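Local coordinates for protein cytochrome C2 (Paracoccus denitrificans, PDB 1COT) that binds heme c covalently and probably serves as an electron carrier, at residues Ala48-Glu51 and Gly52-Tyr55; Lys84-Leu87 and Val88-Asp92; Lys10-Asn13 and Lys14-Ala17. All coordinates share one frame; numbering follows the deposited sequence.

Contact 1 (Ala48-Glu51 and Gly52-Tyr55); sequences ASEE and GFKY. With HEC (heme c), chain B.
A type II beta turn from E50 to F53 folds the loop before helix 57-65 back on itself and lays A48 against Y55 at a heme propionate. F53 N closes the turn on E50 O at 3.3 Å. G52 sits at its third position with a positive phi of 78°, a value that favours glycine. The Y55 hydroxyl works both ways. It donates to heme O1A, with Y55 OH and O1A 2.6 Å apart, and it accepts from E50 N at 3.0 Å, where the amide comes in at the ring edge, in plane. The other oxygen of the same propionate, O2A, takes a hydrogen bond from A48 N at 3.0 Å. Both oxygens of this carboxylate are therefore held by the loop. The Y55 ring is sandwiched. A48 CA makes a CH-pi contact over one face, 3.5 Å from the centroid, and F53 CD2 covers the opposite face. E50 lays CG on F53 CB, while its OE1 is bonded to N38 N. CG of F53 lies anti to the backbone N (chi1 -169°), which swings the ring toward the heme and leaves F53 CE2 3.6 Å from heme CAD.

Contact 2 (Lys84-Leu87 and Val88-Asp92); sequences KPWL and VKMTD
Residues 84 to 91 make up all but the first residue of helix 83-91, and V88, K89 and M90 give their backbone N-H to the carbonyls of K84, P85 and W86, each four residues back. The M90 N to W86 O bond is 2.9 Å long. Side chains of the same two residues meet one turn apart. M90 CG stands over the centre of the W86 six-membered ring, 3.7 Å from the centroid and 7° off its normal, as a CH-pi contact. CG is anti to its own carbonyl carbon (chi1 -55°), and the chain bends again at chi2. This leaves SD oblique to the ring, 4.8 Å from the six-membered centroid, in a Met-aromatic contact. K89 CE approaches W86 CD1 at 3.9 Å, and K89 NZ goes on to a salt bridge with E78. The rings of W71 and Y79 also meet the indole. Replacing W86 by an alanine would probably leave M90 CG without the ring face beneath it and open a gap beside W71 and Y79. On another side of the helix, V88 CG2 rests on K84 CE at 3.7 Å. Near the helix end, T91 OG1 donates to L87 O at 2.7 Å, and T91 N adds a weak bond to the same oxygen. The hydroxyl also bonds to D93 N. D92 then leaves the helix with positive phi. The chemistry is thus split: the indole packs by dispersion, while the T91 hydroxyl gives L87 O a short hydrogen bond where the backbone one is weak.

Contact 3 (Lys10-Asn13 and Lys14-Ala17); sequences KEFN and KCKA. With HEC (heme c), chain B.
F12 O is gripped by two backbone amides close to helix 5-11: C15 N at 2.8 Å and K16 N at 2.9 Å. K16 N lies nearly in line with the carbonyl bond. C15 N stands well above the carbonyl plane, 63° out of it. Both bonds lie where the chain enters the CXXCH heme-binding motif, which runs here from C15 to H19. C15 is covalently joined to the heme, with C15 SG bonded to heme CAB at 1.8 Å in a thioether. Its CB lies over one face of the F12 ring, offset toward the rim, 3.7 Å from the centroid. SG is placed anti to the C15 carbonyl carbon (chi1 -47°). There it reaches the heme and still passes obliquely beside the F12 ring, a sulfur-aromatic contact. The phenyl ring is buried, with I30, L39, V111 and L115 packed around it, and its side chain comes within about 4 Å of that of the axial ligand H19. The polar pairs lie further out. K14 and E11 run side by side, and K14 NZ meets E11 OE1 on its syn side at 3.0 Å as a salt bridge. A water adds to this, accepting from K14 NZ and donating to K10 O. K16 NZ makes only a weak bond to N13 OD1, at 3.4 Å. A second water links N13 O to A17 N, donating to the carbonyl and accepting from the amide. The covalent sulfur link thus starts from a position fixed by two amide hydrogen bonds and by the F12 ring, while the K14 charge is paired with E11 and hydrated.

All three are local contacts within one continuous run of chain, and none touches another. Contacts 1 and 3 share the heme but treat it differently: contact 1 holds a propionate by hydrogen bonds, while contact 3 joins the porphyrin periphery through a thioether. Contact 2 touches no heme atom, although L87 brings its side chain within about 5 Å of the group. Contact 1 is a surface loop with a turn. Contacts 2 and 3 are partly buried, on helix 83-91 and beside helix 5-11, and lie on opposite sides of the chain's centre. Each sets a carbon over an aromatic face: a backbone CA on tyrosine in contact 1, side-chain carbons on tryptophan and phenylalanine in contacts 2 and 3.

Contact 1 (Ala48-Glu51 and Gly52-Tyr55)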
ATOM      1  N   ALA A  48       1.677   7.990  -0.965  1.00 10.29           N
ATOM      2  CA  ALA A  48       3.041   8.246  -1.425  1.00 12.90           C
ATOM      3  C   ALA A  48       3.763   9.219  -0.520  1.00 17.10           C
ATOM      4  O   ALA A  48       4.266  10.242  -0.983  1.00 13.92           O
ATOM      5  CB  ALA A  48       3.005   8.795  -2.847  1.00 11.43           C
ATOM      6  N   SER A  49       3.813   8.905   0.768  1.00 12.06           N
ATOM      7  CA  SER A  49       4.477   9.820   1.674  1.00 14.31           C
ATOM      8  C   SER A  49       5.700   9.239   2.351  1.00 32.63           C
ATOM      9  O   SER A  49       6.265   9.889   3.233  1.00 18.84           O
ATOM     10  CB  SER A  49       3.522  10.450   2.672  1.00 10.83           C
ATOM     11  OG  SER A  49       3.013   9.447   3.523  1.00 13.96           O
ATOM     12  N   GLU A  50       6.124   8.025   1.958  1.00 19.03           N
ATOM     13  CA  GLU A  50       7.305   7.412   2.567  1.00 22.56           C
ATOM     14  C   GLU A  50       8.535   8.237   2.197  1.00 25.24           C
ATOM     15  O   GLU A  50       8.809   8.537   1.035  1.00 25.60           O
ATOM     16  CB  GLU A  50       7.534   5.900   2.348  1.00 18.94           C
ATOM     17  CG  GLU A  50       9.024   5.491   2.378  1.00 29.13           C
ATOM     18  CD  GLU A  50       9.290   4.056   2.751  1.00 27.03           C
ATOM     19  OE1 GLU A  50       8.388   3.593   3.577  1.00 52.75           O
ATOM     20  OE2 GLU A  50      10.232   3.400   2.340  1.00 40.68           O
ATOM     21  N   GLU A  51       9.265   8.614   3.233  1.00 39.98           N
ATOM     22  CA  GLU A  51      10.466   9.406   3.097  1.00 33.66           C
ATOM     23  C   GLU A  51      11.578   8.621   2.423  1.00 15.50           C
ATOM     24  O   GLU A  51      11.848   7.478   2.787  1.00 28.85           O
ATOM     25  CB  GLU A  51      10.868   9.845   4.520  1.00 52.42           C
ATOM     26  CG  GLU A  51      11.954  10.926   4.599  1.00100.00           C
ATOM     27  CD  GLU A  51      12.408  11.112   6.022  1.00100.00           C
ATOM     28  OE1 GLU A  51      11.946  10.485   6.957  1.00100.00           O
ATOM     29  OE2 GLU A  51      13.340  12.023   6.136  1.00100.00           O
ATOM     30  N   GLY A  52      12.216   9.262   1.450  1.00 20.18           N
ATOM     31  CA  GLY A  52      13.298   8.636   0.724  1.00 39.91           C
ATOM     32  C   GLY A  52      12.823   7.642  -0.324  1.00 35.30           C
ATOM     33  O   GLY A  52      13.636   7.150  -1.114  1.00 44.95           O
ATOM     34  N   PHE A  53      11.525   7.330  -0.347  1.00 27.19           N
ATOM     35  CA  PHE A  53      11.029   6.393  -1.340  1.00 17.09           C
ATOM     36  C   PHE A  53      10.792   7.130  -2.641  1.00 18.02           C
ATOM     37  O   PHE A  53      10.159   8.182  -2.673  1.00 23.48           O
ATOM     38  CB  PHE A  53       9.787   5.591  -0.910  1.00 12.51           C
ATOM     39  CG  PHE A  53       9.566   4.500  -1.927  1.00 14.52           C
ATOM     40  CD1 PHE A  53      10.281   3.307  -1.814  1.00 14.68           C
ATOM     41  CD2 PHE A  53       8.681   4.705  -2.986  1.00 19.01           C
ATOM     42  CE1 PHE A  53      10.090   2.314  -2.773  1.00 15.65           C
ATOM     43  CE2 PHE A  53       8.468   3.721  -3.951  1.00 12.62           C
ATOM     44  CZ  PHE A  53       9.198   2.536  -3.825  1.00 10.17           C
ATOM     45  N   LYS A  54      11.309   6.565  -3.730  1.00 17.41           N
ATOM     46  CA  LYS A  54      11.147   7.171  -5.042  1.00 22.79           C
ATOM     47  C   LYS A  54       9.908   6.585  -5.698  1.00 17.41           C
ATOM     48  O   LYS A  54       9.957   5.554  -6.369  1.00 19.41           O
ATOM     49  CB  LYS A  54      12.361   6.957  -5.948  1.00 31.36           C
ATOM     50  CG  LYS A  54      13.298   8.151  -6.069  1.00100.00           C
ATOM     51  CD  LYS A  54      14.748   7.742  -6.300  1.00100.00           C
ATOM     52  CE  LYS A  54      15.314   6.894  -5.172  1.00100.00           C
ATOM     53  NZ  LYS A  54      16.781   6.883  -5.131  1.00100.00           N
ATOM     54  N   TYR A  55       8.798   7.257  -5.496  1.00 14.66           N
ATOM     55  CA  TYR A  55       7.545   6.813  -6.053  1.00 15.56           C
ATOM     56  C   TYR A  55       7.422   7.075  -7.540  1.00 19.75           C
ATOM     57  O   TYR A  55       8.116   7.930  -8.089  1.00 17.54           O
ATOM     58  CB  TYR A  55       6.461   7.646  -5.365  1.00 15.48           C
ATOM     59  CG  TYR A  55       6.202   7.205  -3.947  1.00 16.53           C
ATOM     60  CD1 TYR A  55       5.444   6.057  -3.707  1.00 13.29           C
ATOM     61  CD2 TYR A  55       6.693   7.930  -2.859  1.00 22.65           C
ATOM     62  CE1 TYR A  55       5.184   5.645  -2.401  1.00 11.55           C
ATOM     63  CE2 TYR A  55       6.442   7.540  -1.544  1.00 13.71           C
ATOM     64  CZ  TYR A  55       5.682   6.390  -1.327  1.00 14.30           C
ATOM     65  OH  TYR A  55       5.422   5.982  -0.052  1.00 15.06           O
TER
HETATM   66 FE   HEC B 130       3.307  -2.810  -3.423  1.00 11.12          FE
HETATM   67  CHA HEC B 130       3.469   0.546  -3.486  1.00  9.37           C
HETATM   68  CHB HEC B 130       0.724  -2.673  -1.275  1.00 14.03           C
HETATM   69  CHC HEC B 130       3.140  -6.202  -3.367  1.00  9.34           C
HETATM   70  CHD HEC B 130       5.987  -3.010  -5.478  1.00 11.80           C
HETATM   71  NA  HEC B 130       2.279  -1.373  -2.558  1.00  8.46           N
HETATM   72  C1A HEC B 130       2.521  -0.013  -2.714  1.00  8.80           C
HETATM   73  C2A HEC B 130       1.575   0.729  -1.911  1.00 10.51           C
HETATM   74  C3A HEC B 130       0.786  -0.158  -1.277  1.00 12.26           C
HETATM   75  C4A HEC B 130       1.231  -1.455  -1.678  1.00  9.42           C
HETATM   76  CMA HEC B 130      -0.358   0.114  -0.330  1.00 10.82           C
HETATM   77  CAA HEC B 130       1.512   2.230  -1.828  1.00  7.76           C
HETATM   78  CBA HEC B 130       2.371   2.697  -0.644  1.00 14.97           C
HETATM   79  CGA HEC B 130       2.351   4.196  -0.329  1.00 10.37           C
HETATM   80  O1A HEC B 130       3.308   4.503   0.328  1.00 14.30           O
HETATM   81  O2A HEC B 130       1.510   4.992  -0.666  1.00 11.72           O
HETATM   82  NB  HEC B 130       2.178  -4.164  -2.548  1.00 10.52           N
HETATM   83  C1B HEC B 130       1.199  -3.882  -1.647  1.00  9.51           C
HETATM   84  C2B HEC B 130       0.646  -5.119  -1.190  1.00  9.38           C
HETATM   85  C3B HEC B 130       1.321  -6.086  -1.791  1.00 12.95           C
HETATM   86  C4B HEC B 130       2.262  -5.491  -2.636  1.00 11.42           C
HETATM   87  CMB HEC B 130      -0.535  -5.200  -0.204  1.00  9.42           C
HETATM   88  CAB HEC B 130       1.024  -7.530  -1.712  1.00 15.18           C
HETATM   89  CBB HEC B 130      -0.329  -8.082  -2.060  1.00 10.36           C
HETATM   90  NC  HEC B 130       4.294  -4.283  -4.239  1.00 10.15           N
HETATM   91  C1C HEC B 130       4.114  -5.634  -4.106  1.00 10.49           C
HETATM   92  C2C HEC B 130       5.110  -6.361  -4.864  1.00 10.71           C
HETATM   93  C3C HEC B 130       5.918  -5.446  -5.445  1.00 10.48           C
HETATM   94  C4C HEC B 130       5.419  -4.168  -5.043  1.00  8.19           C
HETATM   95  CMC HEC B 130       5.198  -7.879  -4.965  1.00 13.40           C
HETATM   96  CAC HEC B 130       7.122  -5.644  -6.326  1.00 12.59           C
HETATM   97  CBC HEC B 130       7.378  -6.728  -7.324  1.00  9.65           C
HETATM   98  ND  HEC B 130       4.477  -1.492  -4.340  1.00 11.41           N
HETATM   99  C1D HEC B 130       5.551  -1.784  -5.142  1.00  8.97           C
HETATM  100  C2D HEC B 130       6.154  -0.542  -5.589  1.00  8.71           C
HETATM  101  C3D HEC B 130       5.439   0.435  -4.999  1.00  8.09           C
HETATM  102  C4D HEC B 130       4.390  -0.149  -4.242  1.00 13.02           C
HETATM  103  CMD HEC B 130       7.337  -0.410  -6.521  1.00 11.55           C
HETATM  104  CAD HEC B 130       5.596   1.889  -5.224  1.00 11.73           C
HETATM  105  CBD HEC B 130       4.550   2.163  -6.349  1.00 14.11           C
HETATM  106  CGD HEC B 130       4.691   3.410  -7.138  1.00 21.69           C
HETATM  107  O1D HEC B 130       5.485   4.287  -6.896  1.00 12.72           O
HETATM  108  O2D HEC B 130       3.885   3.512  -8.098  1.00 13.49           O

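Contact 2 (Lys84-Leu87 and Val88-Asp92)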
ATOM      1  N   LYS A  84      -3.039  -0.132 -11.533  1.00 13.71           N
ATOM      2  CA  LYS A  84      -3.229   0.549 -12.795  1.00 14.47           C
ATOM      3  C   LYS A  84      -4.519   1.326 -12.951  1.00 15.45           C
ATOM      4  O   LYS A  84      -4.527   2.552 -13.079  1.00 16.56           O
ATOM      5  CB  LYS A  84      -2.837  -0.285 -14.002  1.00 12.73           C
ATOM      6  CG  LYS A  84      -2.954   0.467 -15.324  1.00 26.25           C
ATOM      7  CD  LYS A  84      -2.103   1.728 -15.486  1.00 54.38           C
ATOM      8  CE  LYS A  84      -2.379   2.509 -16.765  1.00 41.61           C
ATOM      9  NZ  LYS A  84      -1.223   2.625 -17.661  1.00 78.09           N
ATOM     10  N   PRO A  85      -5.638   0.627 -12.948  1.00 11.17           N
ATOM     11  CA  PRO A  85      -6.921   1.286 -13.107  1.00 14.38           C
ATOM     12  C   PRO A  85      -7.213   2.291 -12.009  1.00 11.74           C
ATOM     13  O   PRO A  85      -7.871   3.313 -12.213  1.00 13.22           O
ATOM     14  CB  PRO A  85      -7.958   0.165 -13.090  1.00 14.22           C
ATOM     15  CG  PRO A  85      -7.217  -1.158 -12.932  1.00 14.27           C
ATOM     16  CD  PRO A  85      -5.727  -0.854 -12.959  1.00 13.07           C
ATOM     17  N   TRP A  86      -6.722   1.990 -10.816  1.00 14.54           N
ATOM     18  CA  TRP A  86      -6.934   2.872  -9.699  1.00 13.14           C
ATOM     19  C   TRP A  86      -6.258   4.206  -9.985  1.00 14.62           C
ATOM     20  O   TRP A  86      -6.841   5.279  -9.788  1.00 14.78           O
ATOM     21  CB  TRP A  86      -6.372   2.261  -8.421  1.00 11.05           C
ATOM     22  CG  TRP A  86      -6.816   2.998  -7.201  1.00 15.86           C
ATOM     23  CD1 TRP A  86      -8.015   2.866  -6.581  1.00 15.96           C
ATOM     24  CD2 TRP A  86      -6.084   3.975  -6.440  1.00 14.41           C
ATOM     25  NE1 TRP A  86      -8.072   3.686  -5.492  1.00 18.38           N
ATOM     26  CE2 TRP A  86      -6.899   4.384  -5.369  1.00 14.55           C
ATOM     27  CE3 TRP A  86      -4.813   4.531  -6.566  1.00 15.41           C
ATOM     28  CZ2 TRP A  86      -6.485   5.334  -4.435  1.00 17.83           C
ATOM     29  CZ3 TRP A  86      -4.402   5.466  -5.643  1.00 24.45           C
ATOM     30  CH2 TRP A  86      -5.225   5.868  -4.583  1.00 15.17           C
ATOM     31  N   LEU A  87      -5.012   4.123 -10.449  1.00 14.81           N
ATOM     32  CA  LEU A  87      -4.244   5.309 -10.782  1.00 13.20           C
ATOM     33  C   LEU A  87      -4.924   6.072 -11.927  1.00 16.12           C
ATOM     34  O   LEU A  87      -5.002   7.298 -11.884  1.00 16.07           O
ATOM     35  CB  LEU A  87      -2.788   4.949 -11.144  1.00 12.25           C
ATOM     36  CG  LEU A  87      -1.960   4.487  -9.950  1.00 12.63           C
ATOM     37  CD1 LEU A  87      -0.612   3.992 -10.465  1.00 15.79           C
ATOM     38  CD2 LEU A  87      -1.758   5.658  -8.998  1.00 14.99           C
ATOM     39  N   VAL A  88      -5.438   5.373 -12.952  1.00 15.06           N
ATOM     40  CA  VAL A  88      -6.110   6.051 -14.055  1.00 11.59           C
ATOM     41  C   VAL A  88      -7.309   6.802 -13.512  1.00 17.55           C
ATOM     42  O   VAL A  88      -7.593   7.952 -13.862  1.00 19.34           O
ATOM     43  CB  VAL A  88      -6.551   5.084 -15.144  1.00 25.06           C
ATOM     44  CG1 VAL A  88      -7.370   5.825 -16.189  1.00 16.14           C
ATOM     45  CG2 VAL A  88      -5.320   4.438 -15.784  1.00 18.30           C
ATOM     46  N   LYS A  89      -8.027   6.124 -12.642  1.00 17.96           N
ATOM     47  CA  LYS A  89      -9.192   6.698 -12.014  1.00 13.56           C
ATOM     48  C   LYS A  89      -8.909   7.981 -11.238  1.00 19.80           C
ATOM     49  O   LYS A  89      -9.583   8.997 -11.409  1.00 22.97           O
ATOM     50  CB  LYS A  89      -9.837   5.654 -11.112  1.00 18.95           C
ATOM     51  CG  LYS A  89     -10.890   6.264 -10.203  1.00 35.19           C
ATOM     52  CD  LYS A  89     -11.737   5.249  -9.452  1.00 32.94           C
ATOM     53  CE  LYS A  89     -11.107   4.708  -8.178  1.00 18.99           C
ATOM     54  NZ  LYS A  89     -12.130   4.384  -7.171  1.00 17.07           N
ATOM     55  N   MET A  90      -7.902   7.929 -10.368  1.00 15.98           N
ATOM     56  CA  MET A  90      -7.505   9.044  -9.510  1.00 19.86           C
ATOM     57  C   MET A  90      -6.767  10.208 -10.154  1.00 23.18           C
ATOM     58  O   MET A  90      -6.650  11.286  -9.568  1.00 31.68           O
ATOM     59  CB  MET A  90      -6.698   8.514  -8.308  1.00 18.96           C
ATOM     60  CG  MET A  90      -7.441   7.445  -7.526  1.00 15.59           C
ATOM     61  SD  MET A  90      -8.965   8.074  -6.789  1.00 22.73           S
ATOM     62  CE  MET A  90      -8.344   9.502  -5.860  1.00 41.44           C
ATOM     63  N   THR A  91      -6.259   9.977 -11.350  1.00 29.16           N
ATOM     64  CA  THR A  91      -5.534  11.006 -12.053  1.00 24.60           C
ATOM     65  C   THR A  91      -6.267  11.384 -13.314  1.00 31.51           C
ATOM     66  O   THR A  91      -5.977  12.401 -13.935  1.00 25.18           O
ATOM     67  CB  THR A  91      -4.186  10.454 -12.538  1.00 22.36           C
ATOM     68  OG1 THR A  91      -4.394   9.410 -13.478  1.00 17.82           O
ATOM     69  CG2 THR A  91      -3.329  10.002 -11.360  1.00 20.45           C
ATOM     70  N   ASP A  92      -7.209  10.536 -13.688  1.00 26.59           N
ATOM     71  CA  ASP A  92      -7.963  10.770 -14.898  1.00 27.20           C
ATOM     72  C   ASP A  92      -6.971  10.730 -16.044  1.00 28.68           C
ATOM     73  O   ASP A  92      -7.180  11.370 -17.069  1.00 32.69           O
ATOM     74  CB  ASP A  92      -8.629  12.152 -14.906  1.00 31.57           C
ATOM     75  CG  ASP A  92     -10.113  12.063 -14.795  1.00 42.27           C
ATOM     76  OD1 ASP A  92     -10.838  11.797 -15.735  1.00100.00           O
ATOM     77  OD2 ASP A  92     -10.537  12.301 -13.578  1.00100.00           O
TER

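Contact 3 (Lys10-Asn13 and Lys14-Ala17)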
ATOM      1  N   LYS A  10      -0.437 -14.274   6.188  1.00 13.43           N
ATOM      2  CA  LYS A  10       0.017 -15.277   5.246  1.00 17.76           C
ATOM      3  C   LYS A  10      -0.043 -14.681   3.845  1.00 12.89           C
ATOM      4  O   LYS A  10       0.844 -14.887   3.018  1.00 13.78           O
ATOM      5  CB  LYS A  10      -0.910 -16.476   5.230  1.00 14.94           C
ATOM      6  CG  LYS A  10      -0.887 -17.315   6.486  1.00 40.68           C
ATOM      7  CD  LYS A  10      -1.754 -18.541   6.294  1.00100.00           C
ATOM      8  CE  LYS A  10      -2.858 -18.655   7.329  1.00 53.56           C
ATOM      9  NZ  LYS A  10      -2.851 -19.953   8.020  1.00 94.25           N
ATOM     10  N   GLU A  11      -1.105 -13.935   3.559  1.00 10.48           N
ATOM     11  CA  GLU A  11      -1.239 -13.320   2.244  1.00 16.62           C
ATOM     12  C   GLU A  11      -0.067 -12.390   1.943  1.00 15.55           C
ATOM     13  O   GLU A  11       0.364 -12.219   0.801  1.00 14.71           O
ATOM     14  CB  GLU A  11      -2.534 -12.472   2.130  1.00 13.87           C
ATOM     15  CG  GLU A  11      -3.872 -13.234   2.125  1.00 13.74           C
ATOM     16  CD  GLU A  11      -4.036 -14.276   1.058  1.00 29.40           C
ATOM     17  OE1 GLU A  11      -3.126 -14.250   0.111  1.00 23.48           O
ATOM     18  OE2 GLU A  11      -4.955 -15.083   1.059  1.00 46.34           O
ATOM     19  N   PHE A  12       0.456 -11.783   3.008  1.00 13.30           N
ATOM     20  CA  PHE A  12       1.575 -10.859   2.940  1.00 14.70           C
ATOM     21  C   PHE A  12       2.811 -11.492   2.342  1.00 13.33           C
ATOM     22  O   PHE A  12       3.727 -10.803   1.882  1.00 13.98           O
ATOM     23  CB  PHE A  12       1.862 -10.209   4.303  1.00 11.22           C
ATOM     24  CG  PHE A  12       2.633  -8.943   4.078  1.00 13.24           C
ATOM     25  CD1 PHE A  12       1.971  -7.793   3.663  1.00 11.89           C
ATOM     26  CD2 PHE A  12       4.015  -8.924   4.258  1.00 13.85           C
ATOM     27  CE1 PHE A  12       2.710  -6.630   3.443  1.00 16.43           C
ATOM     28  CE2 PHE A  12       4.750  -7.758   4.045  1.00 12.27           C
ATOM     29  CZ  PHE A  12       4.092  -6.599   3.632  1.00 13.17           C
ATOM     30  N   ASN A  13       2.853 -12.830   2.321  1.00 11.36           N
ATOM     31  CA  ASN A  13       3.996 -13.473   1.728  1.00 11.57           C
ATOM     32  C   ASN A  13       4.083 -13.098   0.258  1.00 14.26           C
ATOM     33  O   ASN A  13       5.150 -13.190  -0.350  1.00 16.52           O
ATOM     34  CB  ASN A  13       3.992 -14.990   1.876  1.00 20.92           C
ATOM     35  CG  ASN A  13       4.287 -15.379   3.311  1.00 26.05           C
ATOM     36  OD1 ASN A  13       5.095 -14.727   3.995  1.00 29.76           O
ATOM     37  ND2 ASN A  13       3.606 -16.420   3.773  1.00 26.05           N
ATOM     38  N   LYS A  14       2.969 -12.663  -0.325  1.00 14.10           N
ATOM     39  CA  LYS A  14       2.972 -12.264  -1.726  1.00 14.77           C
ATOM     40  C   LYS A  14       3.550 -10.876  -1.876  1.00 21.67           C
ATOM     41  O   LYS A  14       3.963 -10.471  -2.972  1.00 24.00           O
ATOM     42  CB  LYS A  14       1.546 -12.141  -2.253  1.00 17.34           C
ATOM     43  CG  LYS A  14       1.062 -13.458  -2.792  1.00 27.89           C
ATOM     44  CD  LYS A  14      -0.076 -13.985  -1.954  1.00 26.19           C
ATOM     45  CE  LYS A  14      -0.453 -15.370  -2.420  1.00 34.55           C
ATOM     46  NZ  LYS A  14      -1.299 -16.045  -1.437  1.00 31.42           N
ATOM     47  N   CYS A  15       3.564 -10.120  -0.785  1.00 11.98           N
ATOM     48  CA  CYS A  15       4.050  -8.748  -0.828  1.00 12.39           C
ATOM     49  C   CYS A  15       5.455  -8.535  -0.347  1.00 17.31           C
ATOM     50  O   CYS A  15       6.134  -7.582  -0.734  1.00 11.82           O
ATOM     51  CB  CYS A  15       3.210  -7.904   0.142  1.00  8.29           C
ATOM     52  SG  CYS A  15       1.434  -8.216  -0.054  1.00 13.59           S
ATOM     53  N   LYS A  16       5.864  -9.433   0.525  1.00 15.10           N
ATOM     54  CA  LYS A  16       7.160  -9.337   1.130  1.00 15.46           C
ATOM     55  C   LYS A  16       8.412  -9.205   0.292  1.00 15.33           C
ATOM     56  O   LYS A  16       9.425  -8.670   0.747  1.00 17.07           O
ATOM     57  CB  LYS A  16       7.254 -10.060   2.438  1.00 20.25           C
ATOM     58  CG  LYS A  16       7.661 -11.510   2.267  1.00 31.52           C
ATOM     59  CD  LYS A  16       7.599 -12.200   3.603  1.00 56.98           C
ATOM     60  CE  LYS A  16       8.398 -13.481   3.629  1.00100.00           C
ATOM     61  NZ  LYS A  16       8.287 -14.207   4.900  1.00 93.44           N
ATOM     62  N   ALA A  17       8.329  -9.691  -0.932  1.00 11.38           N
ATOM     63  CA  ALA A  17       9.451  -9.609  -1.838  1.00 13.40           C
ATOM     64  C   ALA A  17       9.812  -8.142  -2.086  1.00 15.65           C
ATOM     65  O   ALA A  17      10.960  -7.820  -2.385  1.00 15.10           O
ATOM     66  CB  ALA A  17       9.129 -10.304  -3.153  1.00 14.72           C
TER
HETATM   67 FE   HEC B 130       3.307  -2.810  -3.423  1.00 11.12          FE
HETATM   68  CHA HEC B 130       3.469   0.546  -3.486  1.00  9.37           C
HETATM   69  CHB HEC B 130       0.724  -2.673  -1.275  1.00 14.03           C
HETATM   70  CHC HEC B 130       3.140  -6.202  -3.367  1.00  9.34           C
HETATM   71  CHD HEC B 130       5.987  -3.010  -5.478  1.00 11.80           C
HETATM   72  NA  HEC B 130       2.279  -1.373  -2.558  1.00  8.46           N
HETATM   73  C1A HEC B 130       2.521  -0.013  -2.714  1.00  8.80           C
HETATM   74  C2A HEC B 130       1.575   0.729  -1.911  1.00 10.51           C
HETATM   75  C3A HEC B 130       0.786  -0.158  -1.277  1.00 12.26           C
HETATM   76  C4A HEC B 130       1.231  -1.455  -1.678  1.00  9.42           C
HETATM   77  CMA HEC B 130      -0.358   0.114  -0.330  1.00 10.82           C
HETATM   78  CAA HEC B 130       1.512   2.230  -1.828  1.00  7.76           C
HETATM   79  CBA HEC B 130       2.371   2.697  -0.644  1.00 14.97           C
HETATM   80  CGA HEC B 130       2.351   4.196  -0.329  1.00 10.37           C
HETATM   81  O1A HEC B 130       3.308   4.503   0.328  1.00 14.30           O
HETATM   82  O2A HEC B 130       1.510   4.992  -0.666  1.00 11.72           O
HETATM   83  NB  HEC B 130       2.178  -4.164  -2.548  1.00 10.52           N
HETATM   84  C1B HEC B 130       1.199  -3.882  -1.647  1.00  9.51           C
HETATM   85  C2B HEC B 130       0.646  -5.119  -1.190  1.00  9.38           C
HETATM   86  C3B HEC B 130       1.321  -6.086  -1.791  1.00 12.95           C
HETATM   87  C4B HEC B 130       2.262  -5.491  -2.636  1.00 11.42           C
HETATM   88  CMB HEC B 130      -0.535  -5.200  -0.204  1.00  9.42           C
HETATM   89  CAB HEC B 130       1.024  -7.530  -1.712  1.00 15.18           C
HETATM   90  CBB HEC B 130      -0.329  -8.082  -2.060  1.00 10.36           C
HETATM   91  NC  HEC B 130       4.294  -4.283  -4.239  1.00 10.15           N
HETATM   92  C1C HEC B 130       4.114  -5.634  -4.106  1.00 10.49           C
HETATM   93  C2C HEC B 130       5.110  -6.361  -4.864  1.00 10.71           C
HETATM   94  C3C HEC B 130       5.918  -5.446  -5.445  1.00 10.48           C
HETATM   95  C4C HEC B 130       5.419  -4.168  -5.043  1.00  8.19           C
HETATM   96  CMC HEC B 130       5.198  -7.879  -4.965  1.00 13.40           C
HETATM   97  CAC HEC B 130       7.122  -5.644  -6.326  1.00 12.59           C
HETATM   98  CBC HEC B 130       7.378  -6.728  -7.324  1.00  9.65           C
HETATM   99  ND  HEC B 130       4.477  -1.492  -4.340  1.00 11.41           N
HETATM  100  C1D HEC B 130       5.551  -1.784  -5.142  1.00  8.97           C
HETATM  101  C2D HEC B 130       6.154  -0.542  -5.589  1.00  8.71           C
HETATM  102  C3D HEC B 130       5.439   0.435  -4.999  1.00  8.09           C
HETATM  103  C4D HEC B 130       4.390  -0.149  -4.242  1.00 13.02           C
HETATM  104  CMD HEC B 130       7.337  -0.410  -6.521  1.00 11.55           C
HETATM  105  CAD HEC B 130       5.596   1.889  -5.224  1.00 11.73           C
HETATM  106  CBD HEC B 130       4.550   2.163  -6.349  1.00 14.11           C
HETATM  107  CGD HEC B 130       4.691   3.410  -7.138  1.00 21.69           C
HETATM  108  O1D HEC B 130       5.485   4.287  -6.896  1.00 12.72           O
HETATM  109  O2D HEC B 130       3.885   3.512  -8.098  1.00 13.49           O
HETATM  110  O   HOH W   1       0.950 -16.484   0.454  1.00 40.31           O
HETATM  111  O   HOH W   2       6.829 -11.991  -1.971  1.00 21.86           O